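Local coordinates for mitogen-activated protein kinase, putative (Map kinase-like protein) (Leishmania major, PDB 3PG1) that probably acts as an ATP-dependent serine/threonine protein kinase of the MAP kinase family, transferring phosphate to protein substrates, at residues A[201-209]-A[260-270]; A[120-131]-A[223-231]. All blocks are in the same frame, centred on the assembly; numbering follows the deposited sequence. Where two conformers were deposited one is given.

Contact 1: A[201-209]-A[260-270]; sequences APELVMQFK and MFSSPSARDYL
Glu-203 and Phe-261 meet where the APE motif, Ala-201 to Glu-203, which opens helix 202-205, packs against the MAP kinase insert. That helix ends in a Schellman motif with Gln-207 as its C-prime residue; Met-206 and Phe-208, on either side of Gln-207 in the chain, carry most of this side of the contact. Met-206 O accepts from Ser-263 N at 2.9 Å, nearly straight at 167° and almost end-on to the carbonyl. Ser-263 is also the N-cap of helix 264-269: its OG takes the N-H of Ala-266 at 3.0 Å and reaches Met-206 O only weakly. Met-206 CB lies 3.7 Å from Ser-262 CB and 3.9 Å from Ala-266 CB, while the bend at chi3 (-66°) brings CE to Phe-261, 3.4 Å from its carbonyl O and close to its ring. That buried carbonyl has no hydrogen-bond partner in the model; Glu-203 CA gives it a C-H...O contact of 3.5 Å. Phe-208, its CG anti to the backbone N (chi1 -175°), lays one ring face on the backbone of Met-260 and Phe-261, with Phe-261 CA 3.8 Å from the ring centroid in a CH-pi contact. The Glu-203 carboxylate forms the salt bridge with Arg-308 that is a hallmark of eukaryotic protein kinases. Val-215 of helix 214-229 touches Glu-203 and Leu-204, whereas Val-258 of helix 255-260 packs on Met-206 and Leu-270.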
# COMPACT_ATOMS: atom_id res chain seq x y z
N ALA A 201 11.13 1.61 -7.08
CA ALA A 201 12.21 0.73 -7.49
C ALA A 201 12.78 1.27 -8.80
O ALA A 201 12.03 1.88 -9.56
CB ALA A 201 11.65 -0.67 -7.69
N PRO A 202 14.07 1.04 -9.09
CA PRO A 202 14.66 1.51 -10.38
C PRO A 202 13.86 1.11 -11.61
O PRO A 202 13.61 1.96 -12.45
CB PRO A 202 16.06 0.88 -10.37
CG PRO A 202 16.39 0.80 -8.90
CD PRO A 202 15.10 0.38 -8.25
N GLU A 203 13.34 -0.13 -11.65
CA GLU A 203 12.49 -0.55 -12.78
C GLU A 203 11.18 0.25 -12.91
O GLU A 203 10.71 0.41 -14.02
CB GLU A 203 12.25 -2.11 -12.79
CG GLU A 203 11.54 -2.66 -11.54
CD GLU A 203 12.38 -3.06 -10.34
OE1 GLU A 203 11.93 -3.96 -9.60
OE2 GLU A 203 13.47 -2.48 -10.12
N LEU A 204 10.59 0.78 -11.79
CA LEU A 204 9.38 1.63 -11.95
C LEU A 204 9.79 3.03 -12.38
O LEU A 204 9.08 3.67 -13.16
CB LEU A 204 8.54 1.72 -10.66
CG LEU A 204 7.88 0.38 -10.19
CD1 LEU A 204 7.09 0.61 -8.96
CD2 LEU A 204 6.89 -0.18 -11.28
N VAL A 205 10.95 3.53 -11.89
CA VAL A 205 11.43 4.88 -12.31
C VAL A 205 11.68 4.81 -13.84
O VAL A 205 11.45 5.78 -14.55
CB VAL A 205 12.73 5.29 -11.53
CG1 VAL A 205 13.31 6.61 -12.08
CG2 VAL A 205 12.48 5.38 -10.00
N MET A 206 12.19 3.64 -14.32
CA MET A 206 12.47 3.43 -15.75
C MET A 206 11.25 2.90 -16.52
O MET A 206 11.38 2.44 -17.67
CB MET A 206 13.72 2.58 -15.94
CG MET A 206 14.97 3.21 -15.31
SD MET A 206 16.47 2.27 -15.68
CE MET A 206 16.13 0.71 -14.79
N GLN A 207 10.06 2.98 -15.91
CA GLN A 207 8.77 2.67 -16.55
C GLN A 207 8.71 1.31 -17.22
O GLN A 207 8.05 1.16 -18.25
CB GLN A 207 8.41 3.80 -17.59
CG GLN A 207 8.37 5.20 -16.98
CD GLN A 207 8.55 6.33 -17.98
OE1 GLN A 207 9.02 6.16 -19.13
NE2 GLN A 207 8.23 7.52 -17.52
N PHE A 208 9.41 0.31 -16.66
CA PHE A 208 9.37 -1.05 -17.19
C PHE A 208 7.99 -1.68 -16.99
O PHE A 208 7.45 -1.72 -15.88
CB PHE A 208 10.45 -1.91 -16.53
CG PHE A 208 10.61 -3.30 -17.07
CD1 PHE A 208 10.87 -3.52 -18.43
CD2 PHE A 208 10.60 -4.40 -16.22
CE1 PHE A 208 11.08 -4.82 -18.92
CE2 PHE A 208 10.77 -5.71 -16.73
CZ PHE A 208 11.00 -5.90 -18.08
N LYS A 209 7.40 -2.17 -18.06
CA LYS A 209 6.06 -2.76 -17.99
C LYS A 209 6.08 -4.16 -17.31
O LYS A 209 5.05 -4.61 -16.82
CB LYS A 209 5.43 -2.84 -19.40
CG LYS A 209 6.25 -3.63 -20.42
CD LYS A 209 5.47 -4.77 -21.04
CE LYS A 209 6.03 -5.18 -22.39
NZ LYS A 209 7.43 -5.68 -22.31
N MET A 260 17.49 -4.40 -19.70
CA MET A 260 16.47 -5.39 -19.36
C MET A 260 15.30 -4.86 -18.50
O MET A 260 14.25 -5.48 -18.51
CB MET A 260 17.07 -6.58 -18.58
CG MET A 260 18.07 -7.36 -19.35
SD MET A 260 18.60 -8.77 -18.31
CE MET A 260 19.71 -9.42 -19.34
N PHE A 261 15.50 -3.83 -17.69
CA PHE A 261 14.36 -3.40 -16.87
C PHE A 261 14.01 -1.91 -17.03
O PHE A 261 13.69 -1.23 -16.05
CB PHE A 261 14.39 -3.99 -15.42
CG PHE A 261 15.71 -3.84 -14.71
CD1 PHE A 261 15.98 -2.70 -13.97
CD2 PHE A 261 16.70 -4.81 -14.83
CE1 PHE A 261 17.22 -2.53 -13.34
CE2 PHE A 261 17.95 -4.62 -14.22
CZ PHE A 261 18.21 -3.47 -13.51
N SER A 262 14.04 -1.43 -18.30
CA SER A 262 13.67 -0.07 -18.69
C SER A 262 12.75 -0.13 -19.88
O SER A 262 12.86 -1.03 -20.70
CB SER A 262 14.89 0.79 -19.02
OG SER A 262 15.75 0.16 -19.95
N SER A 263 11.87 0.85 -19.99
CA SER A 263 11.03 0.98 -21.18
C SER A 263 11.93 1.49 -22.31
O SER A 263 12.97 2.10 -22.03
CB SER A 263 9.95 2.02 -20.92
OG SER A 263 10.54 3.31 -20.80
N PRO A 264 11.51 1.36 -23.60
CA PRO A 264 12.31 1.94 -24.71
C PRO A 264 12.57 3.45 -24.56
O PRO A 264 13.64 3.91 -24.93
CB PRO A 264 11.44 1.66 -25.94
CG PRO A 264 10.68 0.45 -25.59
CD PRO A 264 10.33 0.64 -24.13
N SER A 265 11.60 4.21 -24.02
CA SER A 265 11.72 5.66 -23.79
C SER A 265 12.79 5.94 -22.73
O SER A 265 13.59 6.86 -22.90
CB SER A 265 10.39 6.24 -23.32
OG SER A 265 9.40 6.17 -24.33
N ALA A 266 12.81 5.14 -21.63
CA ALA A 266 13.78 5.30 -20.54
C ALA A 266 15.20 4.99 -20.96
O ALA A 266 16.13 5.69 -20.53
CB ALA A 266 13.37 4.50 -19.33
N ARG A 267 15.38 3.97 -21.83
CA ARG A 267 16.68 3.61 -22.42
C ARG A 267 17.22 4.78 -23.21
O ARG A 267 18.41 5.08 -23.14
CB ARG A 267 16.53 2.43 -23.38
CG ARG A 267 16.55 1.10 -22.71
CD ARG A 267 16.08 0.04 -23.68
NE ARG A 267 15.32 -1.03 -23.00
CZ ARG A 267 14.51 -1.86 -23.64
NH1 ARG A 267 14.31 -1.72 -24.95
NH2 ARG A 267 13.88 -2.82 -22.99
N ASP A 268 16.34 5.44 -23.98
CA ASP A 268 16.76 6.60 -24.76
C ASP A 268 17.10 7.79 -23.84
O ASP A 268 18.01 8.54 -24.16
CB ASP A 268 15.70 6.98 -25.79
CG ASP A 268 15.65 6.06 -27.00
OD1 ASP A 268 16.71 5.45 -27.34
OD2 ASP A 268 14.58 5.99 -27.65
N TYR A 269 16.40 7.95 -22.72
CA TYR A 269 16.72 9.04 -21.78
C TYR A 269 18.14 8.85 -21.21
O TYR A 269 18.85 9.82 -20.98
CB TYR A 269 15.77 9.03 -20.56
CG TYR A 269 14.30 9.34 -20.81
CD1 TYR A 269 13.91 10.12 -21.90
CD2 TYR A 269 13.32 8.91 -19.93
CE1 TYR A 269 12.56 10.41 -22.13
CE2 TYR A 269 11.97 9.21 -20.14
CZ TYR A 269 11.60 9.97 -21.24
OH TYR A 269 10.28 10.26 -21.45
N LEU A 270 18.50 7.60 -20.95
CA LEU A 270 19.77 7.20 -20.33
C LEU A 270 20.87 6.87 -21.33
O LEU A 270 21.97 6.49 -20.93
CB LEU A 270 19.51 5.99 -19.40
CG LEU A 270 18.55 6.22 -18.23
CD1 LEU A 270 17.97 4.91 -17.75
CD2 LEU A 270 19.22 6.98 -17.09

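Contact 2: A[120-131]-A[223-231]; sequences LAQVIHDQRIVI and VMAEMFNRK
Arg-230, just after helix 214-229 (central helix F of the helical lobe), binds backbone carbonyls at the end of helix 120-125 (helix D) and in the turn beyond. Bends at chi2 (-57°) and chi3 (-70°) curl its chain so that the guanidinium uses two edges. Side-on, Arg-230 NE (2.8 Å) and NH1 (3.0 Å) both donate to Ile-124 O, NE in the carbonyl plane on a lone pair and NH1 from above that plane. End-on, Arg-230 NH1 (3.0 Å) and NH2 (2.8 Å) share Ile-129 O. Ile-131 lays CD1 over one guanidinium face, 3.5 Å from Arg-230 NE. A water within hydrogen-bonding distance of Ile-131 O and Met-227 O probably links them. Apolar packing between helices 120-125 and 223-229, axes 30° apart, sets Leu-120 CD2 3.6 Å from Val-223 CG1; the Ile-124 and Met-227 side chains cross at about a right angle, Ile-124 CD1 3.9 Å from Met-227 CG. Glu-226 runs extended past Ile-124, OE2 3.4 Å from His-125 CE1 and OE1 bonded to Tyr-199. One cationic side chain thus holds two carbonyls, each by two nitrogens; its charge would probably complement the negative end of the helix 120-125 dipole.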
# COMPACT_ATOMS: atom_id res chain seq x y z
N LEU A 120 3.23 5.30 9.85
CA LEU A 120 4.68 5.31 10.04
C LEU A 120 5.35 6.60 9.61
O LEU A 120 6.33 7.00 10.23
CB LEU A 120 5.28 4.11 9.34
CG LEU A 120 6.73 3.76 9.69
CD1 LEU A 120 6.89 3.37 11.16
CD2 LEU A 120 7.22 2.63 8.78
N ALA A 121 4.80 7.29 8.59
CA ALA A 121 5.34 8.59 8.13
C ALA A 121 5.29 9.62 9.28
O ALA A 121 6.27 10.33 9.52
CB ALA A 121 4.55 9.11 6.93
N GLN A 122 4.19 9.65 10.04
CA GLN A 122 4.01 10.53 11.18
C GLN A 122 4.98 10.18 12.31
O GLN A 122 5.58 11.08 12.91
CB GLN A 122 2.56 10.52 11.67
CG GLN A 122 1.59 11.28 10.76
CD GLN A 122 0.18 11.21 11.30
OE1 GLN A 122 -0.58 10.29 10.99
NE2 GLN A 122 -0.18 12.15 12.15
N VAL A 123 5.15 8.88 12.59
CA VAL A 123 6.07 8.36 13.61
C VAL A 123 7.53 8.74 13.28
O VAL A 123 8.20 9.37 14.12
CB VAL A 123 5.85 6.85 13.84
CG1 VAL A 123 6.97 6.24 14.69
CG2 VAL A 123 4.50 6.60 14.48
N ILE A 124 7.96 8.46 12.03
CA ILE A 124 9.32 8.80 11.56
C ILE A 124 9.62 10.30 11.72
O ILE A 124 10.71 10.66 12.14
CB ILE A 124 9.60 8.31 10.10
CG1 ILE A 124 9.69 6.74 10.03
CG2 ILE A 124 10.90 8.96 9.51
CD1 ILE A 124 9.51 6.17 8.57
N HIS A 125 8.66 11.15 11.35
CA HIS A 125 8.89 12.58 11.37
C HIS A 125 8.72 13.29 12.70
O HIS A 125 9.15 14.44 12.84
CB HIS A 125 8.22 13.24 10.17
CG HIS A 125 8.85 12.79 8.88
ND1 HIS A 125 8.45 11.62 8.24
CD2 HIS A 125 9.90 13.32 8.20
CE1 HIS A 125 9.24 11.50 7.18
NE2 HIS A 125 10.13 12.50 7.12
N ASP A 126 8.19 12.58 13.70
CA ASP A 126 8.03 13.12 15.04
C ASP A 126 9.35 12.95 15.79
O ASP A 126 9.66 11.87 16.28
CB ASP A 126 6.87 12.43 15.79
CG ASP A 126 6.38 13.19 17.03
OD1 ASP A 126 5.36 12.76 17.62
OD2 ASP A 126 6.99 14.22 17.38
N GLN A 127 10.11 14.06 15.89
CA GLN A 127 11.39 14.20 16.59
C GLN A 127 11.31 13.82 18.08
O GLN A 127 12.32 13.45 18.68
CB GLN A 127 11.91 15.65 16.48
CG GLN A 127 12.33 16.07 15.07
CD GLN A 127 13.33 17.22 15.06
OE1 GLN A 127 14.23 17.26 14.22
NE2 GLN A 127 13.19 18.18 15.97
N ARG A 128 10.10 13.89 18.68
CA ARG A 128 9.88 13.55 20.09
C ARG A 128 9.82 12.03 20.29
O ARG A 128 9.92 11.56 21.42
CB ARG A 128 8.60 14.20 20.65
CG ARG A 128 8.27 15.61 20.13
CD ARG A 128 6.81 16.02 20.38
NE ARG A 128 5.85 14.98 19.98
CZ ARG A 128 5.21 14.18 20.83
NH1 ARG A 128 5.42 14.28 22.14
NH2 ARG A 128 4.37 13.25 20.38
N ILE A 129 9.64 11.26 19.18
CA ILE A 129 9.53 9.81 19.21
C ILE A 129 10.89 9.15 18.96
O ILE A 129 11.56 9.46 17.97
CB ILE A 129 8.41 9.29 18.24
CG1 ILE A 129 7.00 9.80 18.67
CG2 ILE A 129 8.44 7.74 18.10
CD1 ILE A 129 5.80 9.42 17.69
N VAL A 130 11.28 8.25 19.85
CA VAL A 130 12.49 7.45 19.72
C VAL A 130 12.09 6.20 18.91
O VAL A 130 11.13 5.52 19.28
CB VAL A 130 13.09 7.04 21.10
CG1 VAL A 130 14.35 6.17 20.93
CG2 VAL A 130 13.39 8.26 21.98
N ILE A 131 12.80 5.92 17.81
CA ILE A 131 12.60 4.70 17.05
C ILE A 131 13.85 3.86 17.26
O ILE A 131 14.84 4.03 16.56
CB ILE A 131 12.18 4.83 15.55
CG1 ILE A 131 11.10 5.91 15.35
CG2 ILE A 131 11.70 3.45 15.07
CD1 ILE A 131 10.71 6.17 13.85
N VAL A 223 12.04 2.15 3.26
CA VAL A 223 11.36 2.39 4.55
C VAL A 223 12.27 2.01 5.72
O VAL A 223 12.42 2.80 6.65
CB VAL A 223 9.98 1.69 4.61
CG1 VAL A 223 9.40 1.70 6.05
CG2 VAL A 223 9.00 2.34 3.63
N MET A 224 12.95 0.86 5.61
CA MET A 224 13.88 0.38 6.65
C MET A 224 14.99 1.42 6.91
O MET A 224 15.17 1.84 8.05
CB MET A 224 14.48 -0.97 6.25
CG MET A 224 15.31 -1.57 7.36
SD MET A 224 15.64 -3.31 7.13
CE MET A 224 16.90 -3.55 8.43
N ALA A 225 15.72 1.85 5.86
CA ALA A 225 16.79 2.88 5.98
C ALA A 225 16.24 4.19 6.57
O ALA A 225 16.89 4.84 7.41
CB ALA A 225 17.42 3.14 4.61
N GLU A 226 15.02 4.54 6.20
CA GLU A 226 14.39 5.76 6.66
C GLU A 226 14.10 5.72 8.15
O GLU A 226 14.17 6.75 8.81
CB GLU A 226 13.12 6.06 5.87
CG GLU A 226 12.55 7.46 6.17
CD GLU A 226 11.41 7.86 5.25
OE1 GLU A 226 11.28 7.31 4.14
OE2 GLU A 226 10.62 8.72 5.68
N MET A 227 13.76 4.54 8.69
CA MET A 227 13.48 4.46 10.13
C MET A 227 14.77 4.65 10.92
O MET A 227 14.72 5.15 12.04
CB MET A 227 12.82 3.11 10.49
CG MET A 227 11.33 3.10 10.22
SD MET A 227 10.47 1.65 10.90
CE MET A 227 10.96 0.48 9.76
N PHE A 228 15.92 4.20 10.37
CA PHE A 228 17.20 4.40 11.05
C PHE A 228 17.62 5.87 10.96
O PHE A 228 18.01 6.49 11.96
CB PHE A 228 18.31 3.54 10.42
CG PHE A 228 18.32 2.09 10.84
CD1 PHE A 228 18.86 1.71 12.06
CD2 PHE A 228 17.79 1.10 10.00
CE1 PHE A 228 18.83 0.37 12.47
CE2 PHE A 228 17.78 -0.24 10.39
CZ PHE A 228 18.32 -0.60 11.62
N ASN A 229 17.57 6.42 9.73
CA ASN A 229 17.99 7.78 9.40
C ASN A 229 17.05 8.88 9.82
O ASN A 229 17.50 10.02 10.00
CB ASN A 229 18.36 7.89 7.91
CG ASN A 229 19.58 7.07 7.54
OD1 ASN A 229 20.23 6.48 8.39
ND2 ASN A 229 19.88 6.95 6.25
N ARG A 230 15.74 8.58 9.94
CA ARG A 230 14.68 9.55 10.29
C ARG A 230 14.53 10.57 9.14
O ARG A 230 14.02 11.67 9.33
CB ARG A 230 14.93 10.25 11.66
CG ARG A 230 15.06 9.27 12.83
CD ARG A 230 13.84 8.36 12.98
NE ARG A 230 12.65 9.08 13.44
CZ ARG A 230 12.34 9.29 14.72
NH1 ARG A 230 11.23 9.92 15.04
NH2 ARG A 230 13.15 8.88 15.68
N LYS A 231 14.96 10.17 7.92
CA LYS A 231 14.94 10.99 6.72
C LYS A 231 14.91 10.02 5.54
O LYS A 231 15.61 9.00 5.58
CB LYS A 231 16.20 11.87 6.69
CG LYS A 231 16.26 12.87 5.55
CD LYS A 231 17.21 14.03 5.86
CE LYS A 231 18.68 13.73 5.69
NZ LYS A 231 19.51 14.94 5.95
O HOH W 1 16.10 5.34 14.45

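In the fold
From the N terminus the segments come in the order 120-131, 201-209, 223-231, 260-270, so the two contacts cross. Contact 2 closes a loop of 91 residues holding helix 133-152, strands 165-167 and 173-175, the unmodelled stretch 181-195 and the first segment of contact 1. Contact 1 closes a loop of 50 residues through helices 214-229, 239-250 and 255-260, and so contains the second segment of contact 2. Helix 214-229 relates the two: its start lies by helix 202-205, its C-terminal end meets helix 120-125. Contacts 1 and 2 do not touch. Contact 1 joins the end of the activation segment to the MAP kinase insert, contact 2 joins helix 120-125 to the end of helix 214-229, all within the helical lobe.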